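Local structure of yncA (Salmonella typhimurium, 3DR6) at residues I20-V25 with D34-T39; V84-Y89 with H117-G122; I123-A128 with D157-Q162. The protein probably transfers an acetyl group from acetyl-coenzyme A to an acceptor substrate, as a member of the GNAT acetyltransferase family. All blocks are in the same frame, centred on the assembly; numbering follows the deposited sequence.

Overall arrangement
The three contacts follow one another along a GNAT fold. Interactions 2 and 3 share strand 118-124, which runs parallel to 83-90 on one flank and antiparallel to 154-164 on the other; their centres lie about 12 Å apart, and A121 N is 2.8 Å from M161 O, a probable hydrogen bond. Interaction 1, centred about 19 Å from interaction 2, ties helix 14-27 to the loop at 34-39; the helix itself lies on the sheet, I20 CG2 being 3.6 Å from Y89 CB. Glycerol, probably from the crystallisation liquor, is bound about 4 Å from G122 and, at interaction 3, about 4 Å from the L158 side chain; such molecules often mark pockets. All three contacts touch the second subunit.

Interaction 1 (I20-V25 with D34-T39)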
loop_
_atom_site.group_PDB
_atom_site.type_symbol
_atom_site.label_atom_id
_atom_site.label_comp_id
_atom_site.label_asym_id
_atom_site.label_seq_id
_atom_site.Cartn_x
_atom_site.Cartn_y
_atom_site.Cartn_z
ATOM N N ILE C 20 13.609 17.715 -8.876
ATOM C CA ILE C 20 12.159 17.633 -9.031
ATOM C C ILE C 20 11.523 16.864 -7.852
ATOM O O ILE C 20 10.486 17.290 -7.325
ATOM C CB ILE C 20 11.755 17.017 -10.386
ATOM C CG1 ILE C 20 12.219 17.923 -11.535
ATOM C CG2 ILE C 20 10.247 16.806 -10.438
ATOM C CD1 ILE C 20 12.337 17.224 -12.904
ATOM N N TYR C 21 12.144 15.742 -7.468
ATOM C CA TYR C 21 11.707 14.934 -6.295
ATOM C C TYR C 21 11.670 15.776 -5.011
ATOM O O TYR C 21 10.648 15.798 -4.293
ATOM C CB TYR C 21 12.637 13.716 -6.093
ATOM C CG TYR C 21 12.275 12.862 -4.897
ATOM C CD1 TYR C 21 11.359 11.823 -5.032
ATOM C CD2 TYR C 21 12.838 13.096 -3.632
ATOM C CE1 TYR C 21 11.018 11.035 -3.939
ATOM C CE2 TYR C 21 12.501 12.288 -2.528
ATOM C CZ TYR C 21 11.587 11.263 -2.705
ATOM O OH TYR C 21 11.202 10.449 -1.645
ATOM N N ASN C 22 12.779 16.460 -4.729
ATOM C CA ASN C 22 12.906 17.322 -3.545
ATOM C C ASN C 22 11.924 18.480 -3.535
ATOM O O ASN C 22 11.391 18.821 -2.477
ATOM C CB ASN C 22 14.344 17.837 -3.392
ATOM C CG ASN C 22 15.295 16.748 -2.929
ATOM O OD1 ASN C 22 14.862 15.722 -2.390
ATOM N ND2 ASN C 22 16.601 16.968 -3.126
ATOM N N HIS C 23 11.679 19.071 -4.703
ATOM C CA HIS C 23 10.611 20.060 -4.824
ATOM C C HIS C 23 9.254 19.466 -4.397
ATOM O O HIS C 23 8.522 20.074 -3.599
ATOM C CB HIS C 23 10.489 20.620 -6.240
ATOM C CG HIS C 23 9.233 21.407 -6.442
ATOM N ND1 HIS C 23 8.115 20.882 -7.052
ATOM C CD2 HIS C 23 8.884 22.644 -6.019
ATOM C CE1 HIS C 23 7.144 21.778 -7.029
ATOM N NE2 HIS C 23 7.591 22.861 -6.420
ATOM N N ALA C 24 8.931 18.290 -4.944
ATOM C CA ALA C 24 7.669 17.623 -4.604
ATOM C C ALA C 24 7.589 17.410 -3.085
ATOM O O ALA C 24 6.564 17.708 -2.454
ATOM C CB ALA C 24 7.554 16.309 -5.337
ATOM N N VAL C 25 8.691 16.938 -2.510
ATOM C CA VAL C 25 8.786 16.645 -1.067
ATOM C C VAL C 25 8.574 17.895 -0.195
ATOM O O VAL C 25 7.821 17.861 0.780
ATOM C CB VAL C 25 10.162 15.976 -0.720
ATOM C CG1 VAL C 25 10.467 16.041 0.786
ATOM C CG2 VAL C 25 10.199 14.527 -1.219
ATOM N N ASP C 34 8.673 13.500 3.621
ATOM C CA ASP C 34 8.991 14.780 4.274
ATOM C C ASP C 34 10.421 15.315 4.130
ATOM O O ASP C 34 10.636 16.518 4.267
ATOM C CB ASP C 34 8.638 14.717 5.763
ATOM C CG ASP C 34 7.168 14.374 6.004
ATOM O OD1 ASP C 34 6.309 14.854 5.250
ATOM O OD2 ASP C 34 6.881 13.631 6.956
ATOM N N ARG C 35 11.388 14.438 3.901
ATOM C CA ARG C 35 12.771 14.895 3.815
ATOM C C ARG C 35 13.372 14.734 2.418
ATOM O O ARG C 35 13.039 13.815 1.654
ATOM C CB ARG C 35 13.679 14.225 4.860
ATOM C CG ARG C 35 13.492 14.720 6.297
ATOM C CD ARG C 35 12.800 13.680 7.161
ATOM N NE ARG C 35 13.706 12.611 7.601
ATOM C CZ ARG C 35 13.945 11.470 6.939
ATOM N NH1 ARG C 35 13.357 11.214 5.771
ATOM N NH2 ARG C 35 14.785 10.572 7.446
ATOM N N THR C 36 14.269 15.658 2.115
ATOM C CA THR C 36 14.961 15.693 0.837
ATOM C C THR C 36 16.009 14.579 0.779
ATOM O O THR C 36 16.432 14.051 1.817
ATOM C CB THR C 36 15.631 17.048 0.648
ATOM O OG1 THR C 36 16.395 17.353 1.818
ATOM C CG2 THR C 36 14.579 18.148 0.442
ATOM N N VAL C 37 16.410 14.205 -0.431
ATOM C CA VAL C 37 17.459 13.214 -0.608
ATOM C C VAL C 37 18.577 13.838 -1.447
ATOM O O VAL C 37 18.430 14.951 -1.959
ATOM C CB VAL C 37 16.934 11.897 -1.277
ATOM C CG1 VAL C 37 15.949 11.147 -0.349
ATOM C CG2 VAL C 37 16.326 12.164 -2.673
ATOM N N ASP C 38 19.688 13.128 -1.584
ATOM C CA ASP C 38 20.732 13.588 -2.492
ATOM C C ASP C 38 20.727 12.829 -3.818
ATOM O O ASP C 38 19.960 11.884 -3.993
ATOM C CB ASP C 38 22.112 13.575 -1.815
ATOM C CG ASP C 38 22.515 12.205 -1.290
ATOM O OD1 ASP C 38 21.979 11.169 -1.737
ATOM O OD2 ASP C 38 23.410 12.170 -0.416
ATOM N N THR C 39 21.569 13.259 -4.755
ATOM C CA THR C 39 21.646 12.616 -6.076
ATOM C C THR C 39 22.009 11.125 -5.995
ATOM O O THR C 39 21.458 10.317 -6.748
ATOM C CB THR C 39 22.626 13.351 -7.016
ATOM O OG1 THR C 39 22.220 14.719 -7.152
ATOM C CG2 THR C 39 22.654 12.702 -8.401
HETATM O O HOH W 1 12.167 11.382 0.903
HETATM O O HOH W 2 8.407 18.227 3.604
#
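N22 holds CG beside its own backbone N and anti to the carbonyl carbon (chi1 -73°), a turn that carries its carboxamide off helix 14-27 and against the backbone of T36 and V37. Y21, one residue earlier, places CG anti to the backbone N (chi1 179°), which brings the ring against the side chain of V37. Together they fasten the first helix of the GNAT fold to the loop that leads into the next helix, 39-52.

The carboxamide of N22 acts as a substitute backbone for V37. V37 N donates to N22 OD1 at 2.9 Å, tilted moderately from the carbonyl plane, while N22 ND2 gives a straighter bond to V37 O at 3.0 Å, with the acceptor practically in the amide plane. Two bonds in opposite senses fix the rotation of the amide and satisfy both polar atoms of V37's backbone. The side chain of T36 crosses that of N22 at about a right angle, its CB 3.6 Å from N22 CG.

Beside this pair lies an apolar contact: V37 CG2 comes within 3.7 Å of Y21 CD2, the two side chains crossing at about a right angle. R42 from helix 39-52 adds a cation-pi contact with the tyrosine. Further along, V25 presses its CG1 onto the loop backbone, 3.4 Å from D34 C. At this end the loop also reaches the second subunit, where D34 N is hydrogen-bonded to D78 OD2 of that chain.

Two waters complete the join. One donates to V25 O and to D34 O, linking backbone to backbone; the other lies in the plane of the Y21 ring at its edge, 2.9 Å from Y21 OH, and donates to R35 O at 2.7 Å.

Interaction 2 (V84-Y89 with H117-G122); sequences VEHSVY and HVMVAG
V84 and E85 pair with M119 and V120 as parallel bridges between strands 83-90 and 118-124, the two strands of a beta-alpha-beta unit completed by helix 99-113. These are the neighbouring parallel strands that splay apart in the GNAT fold, in relatives to admit acetyl-coenzyme A; here the short segments diverge by 48°.

Three backbone hydrogen bonds hold the joined end: V84 N to V118 O, V120 N to V84 O at 2.8 Å, and H86 N to V120 O at 3.2 Å. Past them the strands part and a water takes over, donating to H86 O and accepting from G122 N at 2.8 Å.

Apolar contacts gather on the face covered by helix 99-113. V84 CG2 lies 4.0 Å from CG of selenomethionine M119, whose SE is 3.9 Å from H86 CB; L104 and I108 of the helix pack on M119.

The polar side chains find their main partners beyond the two strands. E85 runs extended on the face it shares with V120, its CG passing 3.5 Å from V120 O, and its OE2 forms a salt bridge with R75 of the second subunit. H86 puts CG between its backbone N and carbonyl carbon (chi1 78°), which lays the imidazole beside the neighbouring strand; its NE2, hydrogen-bonded to H134 NE2, comes 3.3 Å from A121 CB.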
loop_
_atom_site.group_PDB
_atom_site.type_symbol
_atom_site.label_atom_id
_atom_site.label_comp_id
_atom_site.label_asym_id
_atom_site.label_seq_id
_atom_site.Cartn_x
_atom_site.Cartn_y
_atom_site.Cartn_z
ATOM N N VAL C 84 0.681 -1.929 -10.283
ATOM C CA VAL C 84 1.745 -0.959 -10.052
ATOM C C VAL C 84 1.146 0.402 -9.704
ATOM O O VAL C 84 -0.004 0.704 -10.063
ATOM C CB VAL C 84 2.726 -0.836 -11.257
ATOM C CG1 VAL C 84 3.624 -2.108 -11.367
ATOM C CG2 VAL C 84 1.962 -0.509 -12.585
ATOM N N GLU C 85 1.925 1.210 -8.994
ATOM C CA GLU C 85 1.527 2.562 -8.661
ATOM C C GLU C 85 2.529 3.542 -9.272
ATOM O O GLU C 85 3.760 3.387 -9.099
ATOM C CB GLU C 85 1.481 2.751 -7.136
ATOM C CG GLU C 85 1.161 4.176 -6.770
ATOM C CD GLU C 85 1.043 4.391 -5.282
ATOM O OE1 GLU C 85 1.164 3.382 -4.533
ATOM O OE2 GLU C 85 0.834 5.571 -4.891
ATOM N N HIS C 86 2.003 4.567 -9.952
ATOM C CA HIS C 86 2.852 5.488 -10.730
ATOM C C HIS C 86 3.289 6.670 -9.888
ATOM O O HIS C 86 2.664 6.979 -8.890
ATOM C CB HIS C 86 2.153 5.965 -12.039
ATOM C CG HIS C 86 1.119 7.044 -11.854
ATOM N ND1 HIS C 86 1.432 8.318 -11.434
ATOM C CD2 HIS C 86 -0.217 7.047 -12.092
ATOM C CE1 HIS C 86 0.327 9.044 -11.375
ATOM N NE2 HIS C 86 -0.683 8.299 -11.797
ATOM N N SER C 87 4.370 7.305 -10.304
ATOM C CA SER C 87 4.731 8.596 -9.772
ATOM C C SER C 87 5.130 9.446 -10.974
ATOM O O SER C 87 5.974 9.038 -11.787
ATOM C CB SER C 87 5.825 8.472 -8.694
ATOM O OG SER C 87 7.072 8.023 -9.249
ATOM N N VAL C 88 4.442 10.573 -11.127
ATOM C CA VAL C 88 4.715 11.518 -12.211
ATOM C C VAL C 88 4.902 12.893 -11.576
ATOM O O VAL C 88 3.982 13.409 -10.909
ATOM C CB VAL C 88 3.540 11.556 -13.225
ATOM C CG1 VAL C 88 3.762 12.626 -14.263
ATOM C CG2 VAL C 88 3.358 10.201 -13.893
ATOM N N TYR C 89 6.081 13.480 -11.757
ATOM C CA TYR C 89 6.365 14.788 -11.165
ATOM C C TYR C 89 6.891 15.729 -12.233
ATOM O O TYR C 89 7.840 15.412 -12.949
ATOM C CB TYR C 89 7.361 14.662 -9.996
ATOM C CG TYR C 89 6.896 13.714 -8.897
ATOM C CD1 TYR C 89 5.715 13.961 -8.193
ATOM C CD2 TYR C 89 7.633 12.575 -8.574
ATOM C CE1 TYR C 89 5.260 13.075 -7.188
ATOM C CE2 TYR C 89 7.197 11.699 -7.567
ATOM C CZ TYR C 89 6.012 11.966 -6.888
ATOM O OH TYR C 89 5.559 11.109 -5.901
ATOM N N HIS C 117 -1.324 -5.462 -14.928
ATOM C CA HIS C 117 -2.782 -5.589 -15.150
ATOM C C HIS C 117 -3.590 -4.366 -14.704
ATOM O O HIS C 117 -4.651 -4.062 -15.290
ATOM C CB HIS C 117 -3.309 -6.872 -14.475
ATOM C CG HIS C 117 -4.755 -7.170 -14.745
ATOM N ND1 HIS C 117 -5.248 -7.409 -16.007
ATOM C CD2 HIS C 117 -5.812 -7.295 -13.900
ATOM C CE1 HIS C 117 -6.540 -7.661 -15.936
ATOM N NE2 HIS C 117 -6.908 -7.616 -14.671
ATOM N N VAL C 118 -3.101 -3.664 -13.673
ATOM C CA VAL C 118 -3.789 -2.447 -13.182
ATOM C C VAL C 118 -2.719 -1.403 -12.841
ATOM O O VAL C 118 -1.707 -1.789 -12.244
ATOM C CB VAL C 118 -4.635 -2.730 -11.877
ATOM C CG1 VAL C 118 -5.264 -1.428 -11.353
ATOM C CG2 VAL C 118 -5.720 -3.797 -12.143
HETATM N N MSE C 119 -2.921 -0.123 -13.206
HETATM C CA MSE C 119 -2.068 0.988 -12.659
HETATM C C MSE C 119 -2.936 1.781 -11.704
HETATM O O MSE C 119 -4.081 2.125 -12.003
HETATM C CB MSE C 119 -1.390 1.952 -13.690
HETATM C CG MSE C 119 -0.066 2.939 -13.149
HETATM SE SE MSE C 119 0.092 4.020 -14.705
HETATM C CE MSE C 119 -0.344 2.566 -16.098
ATOM N N VAL C 120 -2.367 2.039 -10.549
ATOM C CA VAL C 120 -3.028 2.797 -9.507
ATOM C C VAL C 120 -2.376 4.173 -9.396
ATOM O O VAL C 120 -1.140 4.277 -9.445
ATOM C CB VAL C 120 -2.877 2.059 -8.169
ATOM C CG1 VAL C 120 -3.465 2.907 -7.004
ATOM C CG2 VAL C 120 -3.575 0.722 -8.221
ATOM N N ALA C 121 -3.197 5.205 -9.203
ATOM C CA ALA C 121 -2.723 6.519 -8.858
ATOM C C ALA C 121 -3.183 6.847 -7.436
ATOM O O ALA C 121 -4.336 6.613 -7.093
ATOM C CB ALA C 121 -3.290 7.553 -9.859
ATOM N N GLY C 122 -2.274 7.360 -6.613
ATOM C CA GLY C 122 -2.606 7.858 -5.269
ATOM C C GLY C 122 -2.583 9.376 -5.374
ATOM O O GLY C 122 -1.557 9.969 -5.743
HETATM O O HOH W 3 0.292 7.858 -7.539
#

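Interaction 3 (I123-A128 with D157-Q162)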
loop_
_atom_site.group_PDB
_atom_site.type_symbol
_atom_site.label_atom_id
_atom_site.label_comp_id
_atom_site.label_asym_id
_atom_site.label_seq_id
_atom_site.Cartn_x
_atom_site.Cartn_y
_atom_site.Cartn_z
ATOM N N ILE C 123 -3.724 10.003 -5.105
ATOM C CA ILE C 123 -3.919 11.421 -5.372
ATOM C C ILE C 123 -4.519 12.060 -4.116
ATOM O O ILE C 123 -5.449 11.504 -3.513
ATOM C CB ILE C 123 -4.895 11.627 -6.597
ATOM C CG1 ILE C 123 -4.415 10.894 -7.854
ATOM C CG2 ILE C 123 -5.097 13.119 -6.883
ATOM C CD1 ILE C 123 -5.496 10.826 -8.962
ATOM N N GLU C 124 -3.970 13.203 -3.676
ATOM C CA GLU C 124 -4.628 13.933 -2.577
ATOM C C GLU C 124 -6.051 14.274 -3.026
ATOM O O GLU C 124 -6.238 14.761 -4.130
ATOM C CB GLU C 124 -3.883 15.203 -2.212
ATOM C CG GLU C 124 -4.367 15.723 -0.854
ATOM C CD GLU C 124 -4.132 17.176 -0.649
ATOM O OE1 GLU C 124 -3.583 17.840 -1.561
ATOM O OE2 GLU C 124 -4.490 17.655 0.458
ATOM N N SER C 125 -7.046 14.018 -2.181
ATOM C CA SER C 125 -8.433 14.010 -2.632
ATOM C C SER C 125 -8.917 15.371 -3.154
ATOM O O SER C 125 -9.851 15.436 -3.980
ATOM C CB SER C 125 -9.361 13.515 -1.539
ATOM O OG SER C 125 -9.037 12.188 -1.144
ATOM N N GLN C 126 -8.259 16.430 -2.693
ATOM C CA GLN C 126 -8.636 17.790 -3.051
ATOM C C GLN C 126 -8.025 18.276 -4.389
ATOM O O GLN C 126 -8.413 19.353 -4.923
ATOM C CB GLN C 126 -8.359 18.731 -1.859
ATOM C CG GLN C 126 -9.294 18.445 -0.612
ATOM C CD GLN C 126 -8.930 17.157 0.242
ATOM O OE1 GLN C 126 -7.920 16.465 0.001
ATOM N NE2 GLN C 126 -9.772 16.860 1.250
ATOM N N ASN C 127 -7.135 17.455 -4.968
ATOM C CA ASN C 127 -6.467 17.760 -6.251
ATOM C C ASN C 127 -7.366 17.443 -7.456
ATOM O O ASN C 127 -7.216 16.413 -8.149
ATOM C CB ASN C 127 -5.101 17.061 -6.339
ATOM C CG ASN C 127 -4.229 17.574 -7.486
ATOM O OD1 ASN C 127 -4.695 18.256 -8.411
ATOM N ND2 ASN C 127 -2.968 17.210 -7.446
ATOM N N ALA C 128 -8.318 18.335 -7.677
ATOM C CA ALA C 128 -9.296 18.192 -8.742
ATOM C C ALA C 128 -8.638 18.121 -10.123
ATOM O O ALA C 128 -9.089 17.354 -10.979
ATOM C CB ALA C 128 -10.326 19.328 -8.665
ATOM N N ASP C 157 -6.408 13.492 3.032
ATOM C CA ASP C 157 -7.297 12.471 2.467
ATOM C C ASP C 157 -6.688 11.930 1.172
ATOM O O ASP C 157 -6.090 12.693 0.376
ATOM C CB ASP C 157 -8.685 13.041 2.176
ATOM C CG ASP C 157 -9.336 13.684 3.411
ATOM O OD1 ASP C 157 -8.929 13.421 4.570
ATOM O OD2 ASP C 157 -10.273 14.489 3.192
ATOM N N LEU C 158 -6.830 10.621 0.977
ATOM C CA LEU C 158 -6.242 9.957 -0.200
ATOM C C LEU C 158 -7.338 9.442 -1.120
ATOM O O LEU C 158 -8.273 8.757 -0.674
ATOM C CB LEU C 158 -5.376 8.773 0.241
ATOM C CG LEU C 158 -4.730 7.940 -0.882
ATOM C CD1 LEU C 158 -3.772 8.805 -1.669
ATOM C CD2 LEU C 158 -3.962 6.759 -0.294
ATOM N N THR C 159 -7.193 9.741 -2.401
ATOM C CA THR C 159 -8.020 9.129 -3.427
ATOM C C THR C 159 -7.143 8.116 -4.174
ATOM O O THR C 159 -6.000 8.420 -4.530
ATOM C CB THR C 159 -8.573 10.220 -4.383
ATOM O OG1 THR C 159 -9.473 11.058 -3.639
ATOM C CG2 THR C 159 -9.321 9.616 -5.570
ATOM N N PHE C 160 -7.650 6.898 -4.365
ATOM C CA PHE C 160 -7.029 6.027 -5.356
ATOM C C PHE C 160 -7.857 6.057 -6.617
ATOM O O PHE C 160 -9.095 5.998 -6.572
ATOM C CB PHE C 160 -6.892 4.572 -4.932
ATOM C CG PHE C 160 -5.774 4.300 -3.965
ATOM C CD1 PHE C 160 -6.058 3.606 -2.790
ATOM C CD2 PHE C 160 -4.439 4.684 -4.243
ATOM C CE1 PHE C 160 -5.015 3.294 -1.852
ATOM C CE2 PHE C 160 -3.410 4.367 -3.331
ATOM C CZ PHE C 160 -3.711 3.672 -2.128
HETATM N N MSE C 161 -7.160 6.174 -7.733
HETATM C CA MSE C 161 -7.784 5.895 -9.033
HETATM C C MSE C 161 -7.055 4.757 -9.727
HETATM O O MSE C 161 -5.875 4.486 -9.450
HETATM C CB MSE C 161 -7.814 7.137 -9.903
HETATM C CG MSE C 161 -8.507 8.310 -9.225
HETATM SE SE MSE C 161 -8.573 9.912 -10.383
HETATM C CE MSE C 161 -9.885 9.296 -11.655
ATOM N N GLN C 162 -7.759 4.049 -10.589
ATOM C CA GLN C 162 -7.108 2.931 -11.249
ATOM C C GLN C 162 -7.529 2.762 -12.704
ATOM O O GLN C 162 -8.582 3.211 -13.102
ATOM C CB GLN C 162 -7.325 1.629 -10.492
ATOM C CG GLN C 162 -8.778 1.099 -10.503
ATOM C CD GLN C 162 -8.916 -0.141 -9.635
ATOM O OE1 GLN C 162 -8.996 -0.042 -8.383
ATOM N NE2 GLN C 162 -8.936 -1.313 -10.277
HETATM O O HOH W 4 -6.272 16.224 1.876
HETATM O O HOH W 5 -11.472 13.322 -4.429
#
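Strand 118-124, antiparallel to 154-164 in the GNAT sheet, runs out here into a type I beta turn from E124 to N127 that delivers the chain to helix 128-135, with N127 as its N-cap. I123 and T159 form a hydrogen-bonded pair: T159 N to I123 O is 2.7 Å, and I123 N to T159 O closes the ring. Beyond it S125 N donates to D157 O at 3.0 Å, coming from well above the carbonyl plane, where the chain enters the turn.

Side chains add to the join. I123 CD1 packs 3.5 Å from SE of selenomethionine M161, the two crossing beneath helix 128-135, where H134 touches both. S125 holds OG beside its backbone N (chi1 -60°), 2.8 Å from T159 OG1; Q144 bonds both hydroxyls, its NE2 to T159 OG1 and its OE1 to S125 OG.

A bend at chi2 (75°) turns the carboxamide of Q126 back to the strand, where NE2 donates to D157 OD2 at 3.1 Å, meeting the carboxylate from above its plane, while D157 OD1 takes Q147 N. One water draws the corner together, donating to E124 OE2 and Q126 OE1 and accepting from D157 N at 3.0 Å.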